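Local coordinates for protein Non-ribosomal peptide synthetase (Streptomyces halstedii, PDB 3WV4) that is a non-ribosomal peptide synthetase whose crystallised portion belongs to the AMP-binding enzyme family of the ANL clan, at residues A[365-377]-A[385-397]. Residues are numbered along the deposited sequence; the frame is centred on the assembly and turned at random.
Sequences LPLPGTTIEILDE and GEPGEITVTGPHV
The carbonyl O of Glu-373 takes two bonds from Thr-391. The backbone N of Thr-391 lies 2.8 Å from Glu-373 O, and Thr-391 OG1 also donates to it, 36° above the carbonyl plane. OG1 reaches there because it sits between its own backbone N and carbonyl carbon (chi1 78°). The same rotation lays Thr-391 CG2 3.8 Å from Leu-375 CG. The pair belongs to an antiparallel hairpin of strands 371-375 and 388-393. Thr-371 with Thr-393 and Leu-375 with Glu-389 are further hydrogen-bonded pairs. On the sheet face opposite Thr-391 and Leu-375, Ile-372 CD1 lies 3.7 Å from Val-392 CG2, and Ile-374 lies alongside Ile-390. Ile-374 CG2 packs 3.4 Å from the backbone N of Gly-388. Beyond the strands, the Thr-370 methyl CG2 makes a CH-pi contact over the His-396 ring, 3.5 Å from its centroid. A water joins OG1 of Thr-370 to NE2 of His-396. Thr-370 OG1 donates to Leu-367 O at 2.7 Å, across the type II turn 367-370. Glu-373 OE1 forms a salt bridge with Arg-422. In a mixed sheet, strand 388-393 also pairs with strands 422-425 and 427-431, while Phe-220 of helix 215-229 touches Pro-395 and His-396.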
loop_
_atom_site.group_PDB
_atom_site.type_symbol
_atom_site.label_atom_id
_atom_site.label_comp_id
_atom_site.label_asym_id
_atom_site.label_seq_id
_atom_site.Cartn_x
_atom_site.Cartn_y
_atom_site.Cartn_z
ATOM N N LEU A 365 4.435 17.003 -8.548
ATOM C CA LEU A 365 4.040 18.045 -7.587
ATOM C C LEU A 365 3.752 17.359 -6.289
ATOM O O LEU A 365 3.415 16.208 -6.299
ATOM C CB LEU A 365 2.790 18.727 -8.092
ATOM C CG LEU A 365 2.969 19.562 -9.342
ATOM C CD1 LEU A 365 1.632 19.878 -9.981
ATOM C CD2 LEU A 365 3.698 20.847 -8.974
ATOM N N PRO A 366 3.876 18.071 -5.155
ATOM C CA PRO A 366 3.475 17.528 -3.869
ATOM C C PRO A 366 2.090 16.947 -3.917
ATOM O O PRO A 366 1.284 17.355 -4.733
ATOM C CB PRO A 366 3.398 18.739 -2.966
ATOM C CG PRO A 366 4.073 19.856 -3.671
ATOM C CD PRO A 366 4.080 19.533 -5.126
ATOM N N LEU A 367 1.825 15.993 -3.047
ATOM C CA LEU A 367 0.498 15.429 -2.934
ATOM C C LEU A 367 -0.414 16.550 -2.486
ATOM O O LEU A 367 -0.005 17.450 -1.721
ATOM C CB LEU A 367 0.460 14.357 -1.890
ATOM C CG LEU A 367 1.123 12.985 -2.080
ATOM C CD1 LEU A 367 0.431 11.982 -1.166
ATOM C CD2 LEU A 367 1.082 12.477 -3.499
ATOM N N PRO A 368 -1.645 16.560 -2.999
ATOM C CA PRO A 368 -2.537 17.631 -2.552
ATOM C C PRO A 368 -2.651 17.633 -1.023
ATOM O O PRO A 368 -2.858 16.567 -0.433
ATOM C CB PRO A 368 -3.882 17.248 -3.182
ATOM C CG PRO A 368 -3.538 16.427 -4.354
ATOM C CD PRO A 368 -2.177 15.823 -4.149
ATOM N N GLY A 369 -2.587 18.828 -0.414
ATOM C CA GLY A 369 -2.702 18.967 1.012
ATOM C C GLY A 369 -1.403 18.789 1.760
ATOM O O GLY A 369 -1.443 18.665 2.974
ATOM N N THR A 370 -0.261 18.717 1.067
ATOM C CA THR A 370 1.013 18.443 1.746
ATOM C C THR A 370 1.960 19.523 1.293
ATOM O O THR A 370 1.614 20.248 0.398
ATOM C CB THR A 370 1.571 17.046 1.374
ATOM O OG1 THR A 370 2.026 17.050 0.028
ATOM C CG2 THR A 370 0.476 16.015 1.467
ATOM N N THR A 371 3.120 19.658 1.919
ATOM C CA THR A 371 4.103 20.673 1.520
ATOM C C THR A 371 5.465 20.036 1.372
ATOM O O THR A 371 5.872 19.273 2.241
ATOM C CB THR A 371 4.184 21.777 2.610
ATOM O OG1 THR A 371 2.951 22.520 2.585
ATOM C CG2 THR A 371 5.293 22.730 2.341
ATOM N N ILE A 372 6.159 20.342 0.273
ATOM C CA ILE A 372 7.525 19.958 0.116
ATOM C C ILE A 372 8.382 21.229 0.320
ATOM O O ILE A 372 8.159 22.228 -0.368
ATOM C CB ILE A 372 7.828 19.465 -1.327
ATOM C CG1 ILE A 372 7.073 18.202 -1.744
ATOM C CG2 ILE A 372 9.309 19.274 -1.514
ATOM C CD1 ILE A 372 6.808 17.353 -0.557
ATOM N N GLU A 373 9.359 21.200 1.217
ATOM C CA GLU A 373 10.330 22.318 1.280
ATOM C C GLU A 373 11.728 21.799 1.168
ATOM O O GLU A 373 12.065 20.724 1.711
ATOM C CB GLU A 373 10.223 23.082 2.583
ATOM C CG GLU A 373 8.921 23.808 2.803
ATOM C CD GLU A 373 8.593 23.873 4.269
ATOM O OE1 GLU A 373 8.582 22.791 4.927
ATOM O OE2 GLU A 373 8.389 24.986 4.776
ATOM N N ILE A 374 12.554 22.593 0.499
ATOM C CA ILE A 374 13.955 22.270 0.323
ATOM C C ILE A 374 14.756 23.063 1.386
ATOM O O ILE A 374 14.697 24.281 1.392
ATOM C CB ILE A 374 14.399 22.678 -1.074
ATOM C CG1 ILE A 374 13.523 22.063 -2.171
ATOM C CG2 ILE A 374 15.833 22.263 -1.334
ATOM C CD1 ILE A 374 13.464 20.556 -2.166
ATOM N N LEU A 375 15.464 22.377 2.289
ATOM C CA LEU A 375 16.222 23.040 3.376
ATOM C C LEU A 375 17.748 23.037 3.177
ATOM O O LEU A 375 18.275 22.083 2.596
ATOM C CB LEU A 375 15.906 22.339 4.686
ATOM C CG LEU A 375 14.429 22.410 5.102
ATOM C CD1 LEU A 375 14.231 21.996 6.557
ATOM C CD2 LEU A 375 13.844 23.800 4.857
ATOM N N ASP A 376 18.444 24.108 3.618
ATOM C CA ASP A 376 19.934 24.158 3.602
ATOM C C ASP A 376 20.497 23.348 4.748
ATOM O O ASP A 376 19.745 22.752 5.527
ATOM C CB ASP A 376 20.520 25.618 3.619
ATOM C CG ASP A 376 20.198 26.421 4.919
ATOM O OD1 ASP A 376 20.337 25.887 6.033
ATOM O OD2 ASP A 376 19.823 27.616 4.823
ATOM N N GLU A 377 21.822 23.347 4.861
ATOM C CA GLU A 377 22.521 22.654 5.945
ATOM C C GLU A 377 22.007 23.040 7.341
ATOM O O GLU A 377 21.967 22.224 8.252
ATOM C CB GLU A 377 24.011 22.970 5.847
ATOM C CG GLU A 377 24.929 22.083 6.696
ATOM C CD GLU A 377 26.251 22.764 7.041
ATOM O OE1 GLU A 377 27.300 22.081 7.059
ATOM O OE2 GLU A 377 26.237 23.992 7.294
ATOM N N GLY A 385 15.160 26.562 -7.538
ATOM C CA GLY A 385 16.398 26.336 -8.273
ATOM C C GLY A 385 17.538 25.860 -7.396
ATOM O O GLY A 385 18.461 25.214 -7.873
ATOM N N GLU A 386 17.453 26.107 -6.099
ATOM C CA GLU A 386 18.590 25.822 -5.197
ATOM C C GLU A 386 18.482 24.408 -4.632
ATOM O O GLU A 386 17.413 24.025 -4.155
ATOM C CB GLU A 386 18.672 26.828 -4.046
ATOM C CG GLU A 386 18.717 28.298 -4.466
ATOM C CD GLU A 386 20.040 28.741 -5.048
ATOM O OE1 GLU A 386 20.993 27.931 -5.091
ATOM O OE2 GLU A 386 20.133 29.922 -5.443
ATOM N N PRO A 387 19.590 23.637 -4.672
ATOM C CA PRO A 387 19.600 22.255 -4.155
ATOM C C PRO A 387 19.627 22.191 -2.635
ATOM O O PRO A 387 20.225 23.029 -1.994
ATOM C CB PRO A 387 20.904 21.659 -4.721
ATOM C CG PRO A 387 21.410 22.638 -5.738
ATOM C CD PRO A 387 20.863 23.983 -5.332
ATOM N N GLY A 388 18.985 21.179 -2.063
ATOM C CA GLY A 388 18.946 20.986 -0.606
ATOM C C GLY A 388 18.253 19.703 -0.242
ATOM O O GLY A 388 17.892 18.915 -1.105
ATOM N N GLU A 389 18.073 19.488 1.048
ATOM C CA GLU A 389 17.382 18.319 1.502
ATOM C C GLU A 389 15.874 18.433 1.259
ATOM O O GLU A 389 15.199 19.359 1.726
ATOM C CB GLU A 389 17.615 18.036 2.964
ATOM C CG GLU A 389 17.088 16.676 3.283
ATOM C CD GLU A 389 17.282 16.286 4.724
ATOM O OE1 GLU A 389 17.612 17.209 5.527
ATOM O OE2 GLU A 389 17.033 15.077 5.031
ATOM N N ILE A 390 15.355 17.437 0.564
ATOM C CA ILE A 390 13.899 17.340 0.355
ATOM C C ILE A 390 13.259 17.048 1.693
ATOM O O ILE A 390 13.557 16.024 2.330
ATOM C CB ILE A 390 13.564 16.255 -0.682
ATOM C CG1 ILE A 390 14.080 16.702 -2.058
ATOM C CG2 ILE A 390 12.062 15.996 -0.756
ATOM C CD1 ILE A 390 14.288 15.531 -2.978
ATOM N N THR A 391 12.376 17.943 2.110
ATOM C CA THR A 391 11.667 17.716 3.363
ATOM C C THR A 391 10.187 17.831 3.055
ATOM O O THR A 391 9.821 18.420 2.049
ATOM C CB THR A 391 12.064 18.638 4.535
ATOM O OG1 THR A 391 11.462 19.936 4.381
ATOM C CG2 THR A 391 13.573 18.750 4.631
ATOM N N VAL A 392 9.368 17.264 3.946
ATOM C CA VAL A 392 7.953 17.086 3.734
ATOM C C VAL A 392 7.159 17.339 5.003
ATOM O O VAL A 392 7.525 16.881 6.090
ATOM C CB VAL A 392 7.695 15.639 3.328
ATOM C CG1 VAL A 392 6.218 15.361 3.212
ATOM C CG2 VAL A 392 8.424 15.337 2.024
ATOM N N THR A 393 6.037 17.993 4.848
ATOM C CA THR A 393 5.137 18.239 5.950
ATOM C C THR A 393 3.683 17.927 5.545
ATOM O O THR A 393 3.274 18.220 4.447
ATOM C CB THR A 393 5.333 19.720 6.354
ATOM O OG1 THR A 393 6.630 19.847 6.950
ATOM C CG2 THR A 393 4.302 20.147 7.328
ATOM N N GLY A 394 2.894 17.336 6.423
ATOM C CA GLY A 394 1.497 17.178 6.125
ATOM C C GLY A 394 0.854 15.976 6.752
ATOM O O GLY A 394 1.492 15.236 7.512
ATOM N N PRO A 395 -0.420 15.778 6.446
ATOM C CA PRO A 395 -1.230 14.799 7.149
ATOM C C PRO A 395 -0.980 13.368 6.717
ATOM O O PRO A 395 -1.712 12.488 7.099
ATOM C CB PRO A 395 -2.682 15.212 6.818
ATOM C CG PRO A 395 -2.582 16.593 6.234
ATOM C CD PRO A 395 -1.232 16.643 5.575
ATOM N N HIS A 396 0.043 13.159 5.910
ATOM C CA HIS A 396 0.489 11.833 5.440
ATOM C C HIS A 396 1.774 11.422 6.155
ATOM O O HIS A 396 2.175 10.261 6.068
ATOM C CB HIS A 396 0.735 11.840 3.939
ATOM C CG HIS A 396 1.747 12.841 3.475
ATOM N ND1 HIS A 396 2.020 14.036 4.129
ATOM C CD2 HIS A 396 2.505 12.857 2.358
ATOM C CE1 HIS A 396 2.929 14.710 3.455
ATOM N NE2 HIS A 396 3.237 14.022 2.372
ATOM N N VAL A 397 2.456 12.398 6.788
ATOM C CA VAL A 397 3.695 12.096 7.494
ATOM C C VAL A 397 3.335 11.141 8.607
ATOM O O VAL A 397 2.530 11.493 9.449
ATOM C CB VAL A 397 4.319 13.326 8.115
ATOM C CG1 VAL A 397 5.482 12.860 9.033
ATOM C CG2 VAL A 397 4.803 14.276 7.017
HETATM O O HOH W 1 4.311 15.568 -0.099
#